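Local structure of lombricine kinase (Urechis caupo, 3JPZ) at residues Gln31-Lys36 with Val42-Val47; Glu67-Glu70 with Leu75-Ala78; Ser226-Gly231 with Phe237-Arg242; Leu278-His283 with Gln338-Gly343. The protein catalyses, as a phosphagen kinase of the ATP:guanido phosphotransferase family, the reversible transfer of a phosphoryl group between ATP and lombricine. All blocks are in the same frame, centred on the assembly; numbering follows the deposited sequence. Where two conformers were deposited one is given.

Contact 1 of 4, residues Gln31-Lys36 with Val42-Val47; sequences QRLFGK and VTVDKV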
loop_
_atom_site.group_PDB
_atom_site.type_symbol
_atom_site.label_atom_id
_atom_site.label_comp_id
_atom_site.label_asym_id
_atom_site.label_seq_id
_atom_site.Cartn_x
_atom_site.Cartn_y
_atom_site.Cartn_z
ATOM N N GLN A 31 15.329 -18.172 9.288
ATOM C CA GLN A 31 15.080 -19.569 8.973
ATOM C C GLN A 31 14.263 -20.221 10.084
ATOM O O GLN A 31 13.346 -20.997 9.824
ATOM C CB GLN A 31 16.414 -20.295 8.787
ATOM C CG GLN A 31 16.328 -21.639 8.082
ATOM C CD GLN A 31 17.701 -22.223 7.802
ATOM O OE1 GLN A 31 18.602 -22.146 8.637
ATOM N NE2 GLN A 31 17.869 -22.808 6.622
ATOM N N ARG A 32 14.599 -19.894 11.324
ATOM C CA ARG A 32 13.883 -20.424 12.475
ATOM C C ARG A 32 12.423 -20.017 12.446
ATOM O O ARG A 32 11.540 -20.811 12.770
ATOM C CB ARG A 32 14.503 -19.904 13.766
ATOM C CG ARG A 32 15.787 -20.590 14.168
ATOM C CD ARG A 32 16.145 -20.273 15.615
ATOM N NE ARG A 32 16.667 -18.919 15.758
ATOM C CZ ARG A 32 17.919 -18.562 15.495
ATOM N NH1 ARG A 32 18.794 -19.461 15.075
ATOM N NH2 ARG A 32 18.300 -17.303 15.658
ATOM N N LEU A 33 12.182 -18.769 12.057
ATOM C CA LEU A 33 10.855 -18.174 12.127
ATOM C C LEU A 33 10.056 -18.438 10.865
ATOM O O LEU A 33 8.828 -18.346 10.865
ATOM C CB LEU A 33 10.987 -16.667 12.370
ATOM C CG LEU A 33 11.802 -16.393 13.629
ATOM C CD1 LEU A 33 12.155 -14.915 13.773
ATOM C CD2 LEU A 33 11.027 -16.883 14.831
ATOM N N PHE A 34 10.758 -18.780 9.793
ATOM C CA PHE A 34 10.115 -19.073 8.517
ATOM C C PHE A 34 9.330 -20.372 8.655
ATOM O O PHE A 34 9.857 -21.371 9.128
ATOM C CB PHE A 34 11.170 -19.197 7.416
ATOM C CG PHE A 34 10.612 -19.101 6.028
ATOM C CD1 PHE A 34 10.458 -17.873 5.417
ATOM C CD2 PHE A 34 10.246 -20.237 5.330
ATOM C CE1 PHE A 34 9.944 -17.779 4.145
ATOM C CE2 PHE A 34 9.738 -20.146 4.054
ATOM C CZ PHE A 34 9.584 -18.917 3.464
ATOM N N GLY A 35 8.063 -20.352 8.266
ATOM C CA GLY A 35 7.226 -21.532 8.395
ATOM C C GLY A 35 6.415 -21.534 9.679
ATOM O O GLY A 35 5.525 -22.364 9.861
ATOM N N LYS A 36 6.729 -20.606 10.577
ATOM C CA LYS A 36 5.922 -20.419 11.773
ATOM C C LYS A 36 4.709 -19.555 11.449
ATOM O O LYS A 36 4.741 -18.708 10.552
ATOM C CB LYS A 36 6.730 -19.772 12.897
ATOM C CG LYS A 36 8.039 -20.464 13.210
ATOM C CD LYS A 36 8.564 -20.058 14.576
ATOM C CE LYS A 36 7.757 -20.717 15.688
ATOM N NZ LYS A 36 8.063 -20.152 17.027
ATOM N N VAL A 42 -0.638 -15.072 11.065
ATOM C CA VAL A 42 0.452 -14.117 10.936
ATOM C C VAL A 42 1.760 -14.879 10.771
ATOM O O VAL A 42 2.025 -15.839 11.487
ATOM C CB VAL A 42 0.555 -13.197 12.158
ATOM C CG1 VAL A 42 1.779 -12.292 12.034
ATOM C CG2 VAL A 42 -0.708 -12.377 12.301
ATOM N N THR A 43 2.580 -14.430 9.830
ATOM C CA THR A 43 3.853 -15.071 9.543
ATOM C C THR A 43 4.997 -14.088 9.738
ATOM O O THR A 43 4.778 -12.884 9.796
ATOM C CB THR A 43 3.917 -15.501 8.079
ATOM O OG1 THR A 43 3.948 -14.328 7.260
ATOM C CG2 THR A 43 2.710 -16.342 7.707
ATOM N N VAL A 44 6.220 -14.603 9.812
ATOM C CA VAL A 44 7.385 -13.743 9.958
ATOM C C VAL A 44 7.402 -12.714 8.834
ATOM O O VAL A 44 7.665 -11.539 9.064
ATOM C CB VAL A 44 8.709 -14.545 9.967
ATOM C CG1 VAL A 44 9.027 -15.107 8.582
ATOM C CG2 VAL A 44 9.852 -13.670 10.465
ATOM N N ASP A 45 7.087 -13.161 7.622
ATOM C CA ASP A 45 7.088 -12.281 6.469
ATOM C C ASP A 45 6.156 -11.106 6.667
ATOM O O ASP A 45 6.511 -9.985 6.343
ATOM C CB ASP A 45 6.714 -13.042 5.201
ATOM C CG ASP A 45 7.922 -13.583 4.488
ATOM O OD1 ASP A 45 9.034 -13.433 5.040
ATOM O OD2 ASP A 45 7.765 -14.143 3.384
ATOM N N LYS A 46 4.964 -11.373 7.194
ATOM C CA LYS A 46 4.009 -10.316 7.521
ATOM C C LYS A 46 4.574 -9.293 8.512
ATOM O O LYS A 46 4.455 -8.088 8.307
ATOM C CB LYS A 46 2.737 -10.920 8.123
ATOM C CG LYS A 46 1.723 -9.871 8.542
ATOM C CD LYS A 46 1.145 -9.171 7.336
ATOM C CE LYS A 46 0.375 -7.942 7.722
ATOM N NZ LYS A 46 -0.270 -7.317 6.527
ATOM N N VAL A 47 5.165 -9.759 9.607
ATOM C CA VAL A 47 5.572 -8.824 10.648
ATOM C C VAL A 47 6.809 -8.034 10.243
ATOM O O VAL A 47 7.066 -6.963 10.784
ATOM C CB VAL A 47 5.808 -9.516 11.999
ATOM C CG1 VAL A 47 4.566 -10.303 12.399
ATOM C CG2 VAL A 47 7.048 -10.414 11.948
HETATM O O HOH W 1 6.741 -17.430 9.403
#
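Leu33 and Val44 meet close to their backbones, CB of Leu33 lying 3.7 Å from CG2 of Val44. The Val44 rotation (chi1 71°) spreads its two methyls over different neighbours: CG2 takes Leu33, while CG1 is wedged between its own backbone N and carbonyl carbon and reaches to 4.1 Å from CA of Phe34. The Phe34 ring reaches the start of the second helix, where Val44 CG1 and Asp45 OD2 approach it obliquely. Two helices of the N-terminal domain are joined here by a loop: helix 27-33 ends in a type II turn from Leu33 to Lys36, with Gly35 (phi 95°) at its third position, and helix 44-53 opens with Thr43 as N-cap. In that role Thr43 accepts through OG1 from Lys46 N at 3.1 Å along a nearly straight line (165°). A water with three bonds joins the turn to the start of the second helix. It donates to Leu33 O at 2.7 Å and to Lys36 O at 2.6 Å, and it accepts from Val44 N, an amide of the first helical turn, at 2.9 Å. Asp45 OD1 is held by the Tyr30 hydroxyl and by a salt bridge to Arg135 of the second subunit.

Contact 2 of 4, residues Glu67-Glu70 with Leu75-Ala78; sequences ESYE and LFDA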
loop_
_atom_site.group_PDB
_atom_site.type_symbol
_atom_site.label_atom_id
_atom_site.label_comp_id
_atom_site.label_asym_id
_atom_site.label_seq_id
_atom_site.Cartn_x
_atom_site.Cartn_y
_atom_site.Cartn_z
ATOM N N GLU A 67 -0.456 -12.625 19.299
ATOM C CA GLU A 67 0.343 -13.833 19.320
ATOM C C GLU A 67 1.681 -13.607 18.620
ATOM O O GLU A 67 2.642 -14.335 18.839
ATOM C CB GLU A 67 -0.434 -14.973 18.656
ATOM C CG GLU A 67 -1.559 -15.567 19.519
ATOM C CD GLU A 67 -2.843 -14.734 19.528
ATOM O OE1 GLU A 67 -2.885 -13.653 18.905
ATOM O OE2 GLU A 67 -3.827 -15.167 20.167
ATOM N N SER A 68 1.739 -12.582 17.783
ATOM C CA SER A 68 2.967 -12.248 17.076
ATOM C C SER A 68 4.153 -12.104 18.017
ATOM O O SER A 68 5.258 -12.521 17.694
ATOM C CB SER A 68 2.789 -10.953 16.292
ATOM O OG SER A 68 1.992 -11.166 15.146
ATOM N N TYR A 69 3.930 -11.513 19.180
ATOM C CA TYR A 69 5.023 -11.271 20.122
ATOM C C TYR A 69 5.634 -12.559 20.675
ATOM O O TYR A 69 6.806 -12.594 21.033
ATOM C CB TYR A 69 4.547 -10.355 21.251
ATOM C CG TYR A 69 4.392 -8.921 20.801
ATOM C CD1 TYR A 69 5.486 -8.069 20.765
ATOM C CD2 TYR A 69 3.167 -8.427 20.387
ATOM C CE1 TYR A 69 5.358 -6.764 20.348
ATOM C CE2 TYR A 69 3.028 -7.124 19.972
ATOM C CZ TYR A 69 4.133 -6.294 19.957
ATOM O OH TYR A 69 4.023 -4.986 19.542
ATOM N N GLU A 70 4.856 -13.629 20.740
ATOM C CA GLU A 70 5.402 -14.876 21.248
ATOM C C GLU A 70 5.904 -15.789 20.121
ATOM O O GLU A 70 7.000 -16.320 20.213
ATOM C CB GLU A 70 4.397 -15.592 22.151
ATOM C CG GLU A 70 3.018 -15.749 21.564
ATOM C CD GLU A 70 2.212 -16.825 22.265
ATOM O OE1 GLU A 70 2.285 -16.909 23.510
ATOM O OE2 GLU A 70 1.507 -17.588 21.570
ATOM N N LEU A 75 12.388 -12.229 17.554
ATOM C CA LEU A 75 12.541 -11.085 16.669
ATOM C C LEU A 75 12.001 -9.822 17.324
ATOM O O LEU A 75 12.638 -8.764 17.292
ATOM C CB LEU A 75 11.838 -11.337 15.330
ATOM C CG LEU A 75 11.921 -10.197 14.315
ATOM C CD1 LEU A 75 13.346 -9.658 14.178
ATOM C CD2 LEU A 75 11.386 -10.660 12.971
ATOM N N PHE A 76 10.818 -9.924 17.913
ATOM C CA PHE A 76 10.261 -8.793 18.624
ATOM C C PHE A 76 11.145 -8.428 19.795
ATOM O O PHE A 76 11.375 -7.259 20.051
ATOM C CB PHE A 76 8.837 -9.082 19.088
ATOM C CG PHE A 76 7.832 -8.970 17.993
ATOM C CD1 PHE A 76 7.126 -7.794 17.801
ATOM C CD2 PHE A 76 7.625 -10.019 17.123
ATOM C CE1 PHE A 76 6.217 -7.689 16.792
ATOM C CE2 PHE A 76 6.719 -9.908 16.101
ATOM C CZ PHE A 76 6.016 -8.749 15.932
ATOM N N ASP A 77 11.675 -9.424 20.488
ATOM C CA ASP A 77 12.454 -9.135 21.684
ATOM C C ASP A 77 13.724 -8.368 21.325
ATOM O O ASP A 77 14.115 -7.440 22.023
ATOM C CB ASP A 77 12.771 -10.412 22.448
ATOM C CG ASP A 77 11.622 -10.858 23.331
ATOM O OD1 ASP A 77 10.505 -10.324 23.172
ATOM O OD2 ASP A 77 11.840 -11.733 24.192
ATOM N N ALA A 78 14.361 -8.735 20.223
ATOM C CA ALA A 78 15.589 -8.058 19.832
ATOM C C ALA A 78 15.289 -6.620 19.424
ATOM O O ALA A 78 16.029 -5.692 19.759
ATOM C CB ALA A 78 16.268 -8.800 18.702
HETATM O O HOH W 2 7.945 -10.387 22.331
#
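The short helix 68-71 and the helix 73-83 that follows almost at once bring their backbones together at Tyr69 and Phe76, whose CA atoms are 6.0 Å apart. Both aromatic side chains leave the backbone the same way, CG anti to the carbonyl carbon (chi1 -74° for Tyr69, -78° for Phe76), yet the two side chains cross at about a right angle. Their ring planes are inclined at 53°, an oblique pairing that is neither a stack nor a T-shape. Phe76 comes in over one face of the tyrosine, its CE1 standing 3.8 Å above that ring plane and displaced toward the rim. The tightest approach is between Tyr69 CE1 and Phe76 CD1, at 3.3 Å. Ser68 also touches the phenylalanine ring: its O lies 3.4 Å from Phe76 CE2, an oblique approach, and its CB 3.9 Å from Phe76 CZ. The polar link is a water that donates to Tyr69 O at 2.8 Å and to Asp77 OD1 at 2.7 Å, sitting in the plane of the tyrosine ring at its edge. The same Asp77 carboxylate makes salt bridges to Lys73 and Arg263, and the Tyr69 hydroxyl bonds to Cys268 O, which ties these helices to residues far along the chain. Ser68 OG is bonded to Asp65. Helix 44-53 packs alongside: its Val47 touches both Ser68 and Phe76, while Leu75 packs on Ile48 of that helix and on Met29 and Leu33 of helix 27-33.

Contact 3 of 4, residues Ser226-Gly231 with Phe237-Arg242; sequences SMQKGG and FERFGR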
loop_
_atom_site.group_PDB
_atom_site.type_symbol
_atom_site.label_atom_id
_atom_site.label_comp_id
_atom_site.label_asym_id
_atom_site.label_seq_id
_atom_site.Cartn_x
_atom_site.Cartn_y
_atom_site.Cartn_z
ATOM N N SER A 226 -7.277 11.780 26.260
ATOM C CA SER A 226 -7.866 12.737 27.172
ATOM C C SER A 226 -7.149 14.076 27.033
ATOM O O SER A 226 -5.928 14.113 26.892
ATOM C CB SER A 226 -7.765 12.235 28.609
ATOM O OG SER A 226 -8.257 13.206 29.504
ATOM N N MET A 227 -7.912 15.169 27.075
ATOM C CA MET A 227 -7.366 16.495 26.812
ATOM C C MET A 227 -8.201 17.621 27.429
ATOM O O MET A 227 -9.418 17.484 27.632
ATOM C CB MET A 227 -7.286 16.712 25.303
ATOM C CG MET A 227 -8.649 16.707 24.626
ATOM S SD MET A 227 -8.560 16.837 22.834
ATOM C CE MET A 227 -7.879 15.233 22.416
ATOM N N GLN A 228 -7.522 18.732 27.720
ATOM C CA GLN A 228 -8.138 19.966 28.190
ATOM C C GLN A 228 -7.229 21.127 27.831
ATOM O O GLN A 228 -6.016 20.977 27.776
ATOM C CB GLN A 228 -8.283 19.988 29.715
ATOM C CG GLN A 228 -9.267 19.014 30.304
ATOM C CD GLN A 228 -9.443 19.204 31.801
ATOM O OE1 GLN A 228 -10.346 18.620 32.402
ATOM N NE2 GLN A 228 -8.584 20.032 32.413
ATOM N N LYS A 229 -7.810 22.296 27.619
ATOM C CA LYS A 229 -7.014 23.511 27.562
ATOM C C LYS A 229 -6.572 23.776 28.988
ATOM O O LYS A 229 -7.206 23.293 29.921
ATOM C CB LYS A 229 -7.846 24.685 27.058
ATOM C CG LYS A 229 -8.753 24.373 25.878
ATOM C CD LYS A 229 -10.039 25.185 25.960
ATOM C CE LYS A 229 -9.769 26.663 26.225
ATOM N NZ LYS A 229 -10.937 27.329 26.864
ATOM N N GLY A 230 -5.503 24.546 29.160
ATOM C CA GLY A 230 -4.973 24.829 30.480
ATOM C C GLY A 230 -3.896 23.848 30.897
ATOM O O GLY A 230 -3.347 23.139 30.059
ATOM N N GLY A 231 -3.602 23.795 32.196
ATOM C CA GLY A 231 -2.461 23.046 32.691
ATOM C C GLY A 231 -2.788 21.992 33.723
ATOM O O GLY A 231 -1.890 21.493 34.382
ATOM N N PHE A 237 -5.343 13.251 33.374
ATOM C CA PHE A 237 -4.968 11.880 33.663
ATOM C C PHE A 237 -6.122 11.190 34.392
ATOM O O PHE A 237 -6.373 10.006 34.187
ATOM C CB PHE A 237 -3.703 11.860 34.526
ATOM C CG PHE A 237 -3.137 10.481 34.758
ATOM C CD1 PHE A 237 -2.908 9.620 33.701
ATOM C CD2 PHE A 237 -2.807 10.064 36.038
ATOM C CE1 PHE A 237 -2.373 8.363 33.917
ATOM C CE2 PHE A 237 -2.274 8.810 36.263
ATOM C CZ PHE A 237 -2.056 7.959 35.201
ATOM N N GLU A 238 -6.817 11.941 35.243
ATOM C CA GLU A 238 -7.897 11.377 36.052
ATOM C C GLU A 238 -9.005 10.864 35.157
ATOM O O GLU A 238 -9.555 9.787 35.382
ATOM C CB GLU A 238 -8.470 12.429 37.008
ATOM C CG GLU A 238 -9.476 11.865 38.023
ATOM C CD GLU A 238 -10.861 11.576 37.437
ATOM O OE1 GLU A 238 -11.276 12.251 36.461
ATOM O OE2 GLU A 238 -11.545 10.676 37.978
ATOM N N ARG A 239 -9.346 11.664 34.157
ATOM C CA ARG A 239 -10.367 11.304 33.187
ATOM C C ARG A 239 -9.841 10.174 32.317
ATOM O O ARG A 239 -10.551 9.238 31.995
ATOM C CB ARG A 239 -10.724 12.525 32.332
ATOM C CG ARG A 239 -11.555 12.225 31.093
ATOM C CD ARG A 239 -12.086 13.511 30.466
ATOM N NE ARG A 239 -13.017 14.201 31.355
ATOM C CZ ARG A 239 -12.745 15.325 32.010
ATOM N NH1 ARG A 239 -11.562 15.914 31.874
ATOM N NH2 ARG A 239 -13.666 15.866 32.797
ATOM N N PHE A 240 -8.576 10.283 31.948
ATOM C CA PHE A 240 -7.898 9.282 31.149
ATOM C C PHE A 240 -8.077 7.876 31.732
ATOM O O PHE A 240 -8.574 6.972 31.067
ATOM C CB PHE A 240 -6.419 9.667 31.098
ATOM C CG PHE A 240 -5.563 8.744 30.300
ATOM C CD1 PHE A 240 -5.499 8.852 28.917
ATOM C CD2 PHE A 240 -4.771 7.802 30.935
ATOM C CE1 PHE A 240 -4.678 8.011 28.178
ATOM C CE2 PHE A 240 -3.954 6.968 30.206
ATOM C CZ PHE A 240 -3.909 7.072 28.819
ATOM N N GLY A 241 -7.669 7.701 32.984
ATOM C CA GLY A 241 -7.740 6.408 33.637
ATOM C C GLY A 241 -9.167 6.007 33.960
ATOM O O GLY A 241 -9.524 4.837 33.889
ATOM N N ARG A 242 -9.982 6.984 34.329
ATOM C CA ARG A 242 -11.385 6.728 34.610
ATOM C C ARG A 242 -12.069 6.195 33.354
ATOM O O ARG A 242 -12.828 5.228 33.405
ATOM C CB ARG A 242 -12.067 8.009 35.088
ATOM C CG ARG A 242 -13.566 7.869 35.299
ATOM C CD ARG A 242 -14.082 8.923 36.270
ATOM N NE ARG A 242 -13.697 10.274 35.871
ATOM C CZ ARG A 242 -14.297 10.967 34.911
ATOM N NH1 ARG A 242 -15.305 10.430 34.240
ATOM N NH2 ARG A 242 -13.885 12.193 34.616
#
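Ser226 and Gln228, on the same side of strand 222-229, meet Arg239 and Phe240 of helix 233-252, which runs back along the strand at 157° with the two axes 7.6 Å apart. At the start of the helical segment, Phe237 turns from the strand and packs on Ile118 and on Val337 of helix 333-355. Glu238 is gripped side-on by Arg242 one turn later, NE of Arg242 lying 3.0 Å from Glu238 OE2 while its NH2 joins NE on OE1. Arg239 carries the polar link. In the conformer described, its aliphatic part passes Ser226 OG, CG being 3.8 Å from that oxygen, and a bend at chi3 (-65°) brings the guanidinium edge to the extended Gln228. There NH1 donates to Gln228 OE1 at 3.0 Å (147°), the acceptor lying in the guanidinium plane. Asp155 pairs with NH2 of Arg239 and also with Arg242. Phe240 sets its CB 3.8 Å from Ser226 CB, and that serine carbon sits at the edge of its ring; the phenylalanine side chain also touches Ile118 and Thr120 of strand 113-122. Ser226 OG is bonded to Val236 O. A strand followed directly by a helix that runs back antiparallel across it forms part of the sheet-and-helix catalytic domain of phosphagen kinases; the Phe240 side chain lies about 5 Å from that of Arg119, which binds ADP.

Contact 4 of 4, residues Leu278-His283 with Gln338-Gly343; sequences LRASVH and QLLIDG
On helix 333-355, NE2 of Gln338 donates to OD1 of Asp342 at 2.8 Å (148°), meeting the aspartate from above its carboxylate plane while the acceptor lies in the amide plane of the glutamine. This side-chain bond runs alongside the helical one from Asp342 N to Gln338 O, and Gln338 OE1 is taken by Val104 N. The contact with the strand is made on a different side of the helix, by Leu340. With its CG anti to the backbone N (chi1 176°), the leucine extends toward the strand and sets CD2 on the backbone of Ala280, 3.6 Å from the carbonyl carbon. The same methyl lies 3.7 Å from Ala280 CB and 4.0 Å from Val282 CG1, so it settles between the two strand side chains that point to the helix. The second methyl, CD1, rests on Ala280 O at 3.7 Å. Ser281, between Ala280 and Val282, points its side chain away from the helix, and it and Arg279 belong to the ADP site; the leucine thus probably packs on the surface of the strand facing away from the nucleotide site. Strand and helix run in nearly the same direction, at 26° with axes 8.6 Å apart. Strand 279-285 lies between strands 113-122 and 320-325 of the antiparallel sheet: Arg279 and Ser281 bond through their backbones to Arg119 and Arg117 of the first, Ala280 and Val282 to Asn325 and Ile323 of the second, and helix 333-355 covers the sheet here, also meeting Val282 through Val344.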
loop_
_atom_site.group_PDB
_atom_site.type_symbol
_atom_site.label_atom_id
_atom_site.label_comp_id
_atom_site.label_asym_id
_atom_site.label_seq_id
_atom_site.Cartn_x
_atom_site.Cartn_y
_atom_site.Cartn_z
ATOM N N LEU A 278 2.003 5.323 26.231
ATOM C CA LEU A 278 1.470 6.573 26.758
ATOM C C LEU A 278 2.189 7.797 26.213
ATOM O O LEU A 278 3.405 7.931 26.346
ATOM C CB LEU A 278 1.567 6.618 28.276
ATOM C CG LEU A 278 0.855 7.856 28.835
ATOM C CD1 LEU A 278 -0.362 7.445 29.640
ATOM C CD2 LEU A 278 1.780 8.699 29.674
ATOM N N ARG A 279 1.414 8.708 25.637
ATOM C CA ARG A 279 1.942 9.987 25.200
ATOM C C ARG A 279 1.247 11.079 25.985
ATOM O O ARG A 279 0.123 11.464 25.672
ATOM C CB ARG A 279 1.716 10.202 23.709
ATOM C CG ARG A 279 2.512 11.365 23.163
ATOM C CD ARG A 279 2.125 11.729 21.743
ATOM N NE ARG A 279 3.064 12.697 21.179
ATOM C CZ ARG A 279 2.937 14.018 21.273
ATOM N NH1 ARG A 279 1.902 14.551 21.902
ATOM N NH2 ARG A 279 3.847 14.812 20.726
ATOM N N ALA A 280 1.922 11.534 27.033
ATOM C CA ALA A 280 1.483 12.661 27.835
ATOM C C ALA A 280 2.198 13.891 27.309
ATOM O O ALA A 280 3.428 13.912 27.179
ATOM C CB ALA A 280 1.818 12.427 29.303
ATOM N N SER A 281 1.424 14.919 26.997
ATOM C CA SER A 281 1.976 16.120 26.398
ATOM C C SER A 281 1.326 17.357 26.983
ATOM O O SER A 281 0.223 17.296 27.532
ATOM C CB SER A 281 1.762 16.097 24.883
ATOM O OG SER A 281 0.384 15.995 24.576
ATOM N N VAL A 282 2.031 18.476 26.882
ATOM C CA VAL A 282 1.441 19.777 27.096
ATOM C C VAL A 282 1.838 20.621 25.904
ATOM O O VAL A 282 2.809 20.318 25.208
ATOM C CB VAL A 282 1.980 20.506 28.336
ATOM C CG1 VAL A 282 1.823 19.678 29.577
ATOM C CG2 VAL A 282 3.439 20.920 28.107
ATOM N N HIS A 283 1.090 21.682 25.663
ATOM C CA HIS A 283 1.584 22.758 24.830
ATOM C C HIS A 283 2.091 23.790 25.803
ATOM O O HIS A 283 1.352 24.216 26.674
ATOM C CB HIS A 283 0.461 23.324 23.971
ATOM C CG HIS A 283 0.186 22.517 22.747
ATOM N ND1 HIS A 283 -0.589 22.982 21.709
ATOM C CD2 HIS A 283 0.607 21.286 22.381
ATOM C CE1 HIS A 283 -0.644 22.066 20.760
ATOM N NE2 HIS A 283 0.076 21.028 21.142
ATOM N N GLN A 338 4.118 11.940 35.631
ATOM C CA GLN A 338 4.901 12.628 36.653
ATOM C C GLN A 338 6.204 13.151 36.068
ATOM O O GLN A 338 6.663 14.244 36.421
ATOM C CB GLN A 338 5.204 11.714 37.836
ATOM C CG GLN A 338 5.850 12.462 38.976
ATOM C CD GLN A 338 4.959 13.552 39.492
ATOM O OE1 GLN A 338 3.836 13.286 39.902
ATOM N NE2 GLN A 338 5.445 14.798 39.462
ATOM N N LEU A 339 6.785 12.366 35.165
ATOM C CA LEU A 339 8.012 12.752 34.478
ATOM C C LEU A 339 7.764 13.983 33.613
ATOM O O LEU A 339 8.617 14.862 33.507
ATOM C CB LEU A 339 8.540 11.597 33.617
ATOM C CG LEU A 339 9.696 11.970 32.677
ATOM C CD1 LEU A 339 10.945 12.306 33.479
ATOM C CD2 LEU A 339 9.978 10.853 31.691
ATOM N N LEU A 340 6.588 14.044 32.997
ATOM C CA LEU A 340 6.197 15.198 32.197
ATOM C C LEU A 340 5.971 16.401 33.096
ATOM O O LEU A 340 6.439 17.507 32.824
ATOM C CB LEU A 340 4.910 14.914 31.421
ATOM C CG LEU A 340 4.365 16.096 30.619
ATOM C CD1 LEU A 340 5.192 16.332 29.373
ATOM C CD2 LEU A 340 2.921 15.859 30.238
ATOM N N ILE A 341 5.235 16.180 34.171
ATOM C CA ILE A 341 5.015 17.220 35.161
ATOM C C ILE A 341 6.358 17.806 35.611
ATOM O O ILE A 341 6.550 19.008 35.583
ATOM C CB ILE A 341 4.249 16.669 36.368
ATOM C CG1 ILE A 341 2.823 16.316 35.960
ATOM C CG2 ILE A 341 4.229 17.673 37.477
ATOM C CD1 ILE A 341 2.063 15.538 36.989
ATOM N N ASP A 342 7.291 16.946 36.002
ATOM C CA ASP A 342 8.568 17.410 36.532
ATOM C C ASP A 342 9.375 18.141 35.470
ATOM O O ASP A 342 9.980 19.170 35.739
ATOM C CB ASP A 342 9.389 16.239 37.074
ATOM C CG ASP A 342 8.749 15.587 38.270
ATOM O OD1 ASP A 342 7.842 16.203 38.878
ATOM O OD2 ASP A 342 9.162 14.461 38.604
ATOM N N GLY A 343 9.389 17.598 34.265
ATOM C CA GLY A 343 10.154 18.183 33.185
ATOM C C GLY A 343 9.586 19.527 32.782
ATOM O O GLY A 343 10.330 20.477 32.552
#

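The four contacts follow one another along the chain and fall into two pairs. Contacts 1 and 2, with centres 11 Å apart, belong to the N-terminal domain and share one helical cluster; they touch directly, for instance where Val42 meets Ser68. Contacts 3 and 4, 12 Å apart between centres, place helices 233-252 and 333-355 against one antiparallel sheet of the catalytic domain and touch where Phe240 meets Leu278. The pairs lie on opposite sides of the chain's centre, about 12 Å apart at their nearest atoms (contacts 2 and 4). Contact 4 itself holds ADP-binding residues and contact 3 lies beside Arg119, whereas contacts 1 and 2 lie away from the known nucleotide-binding residues.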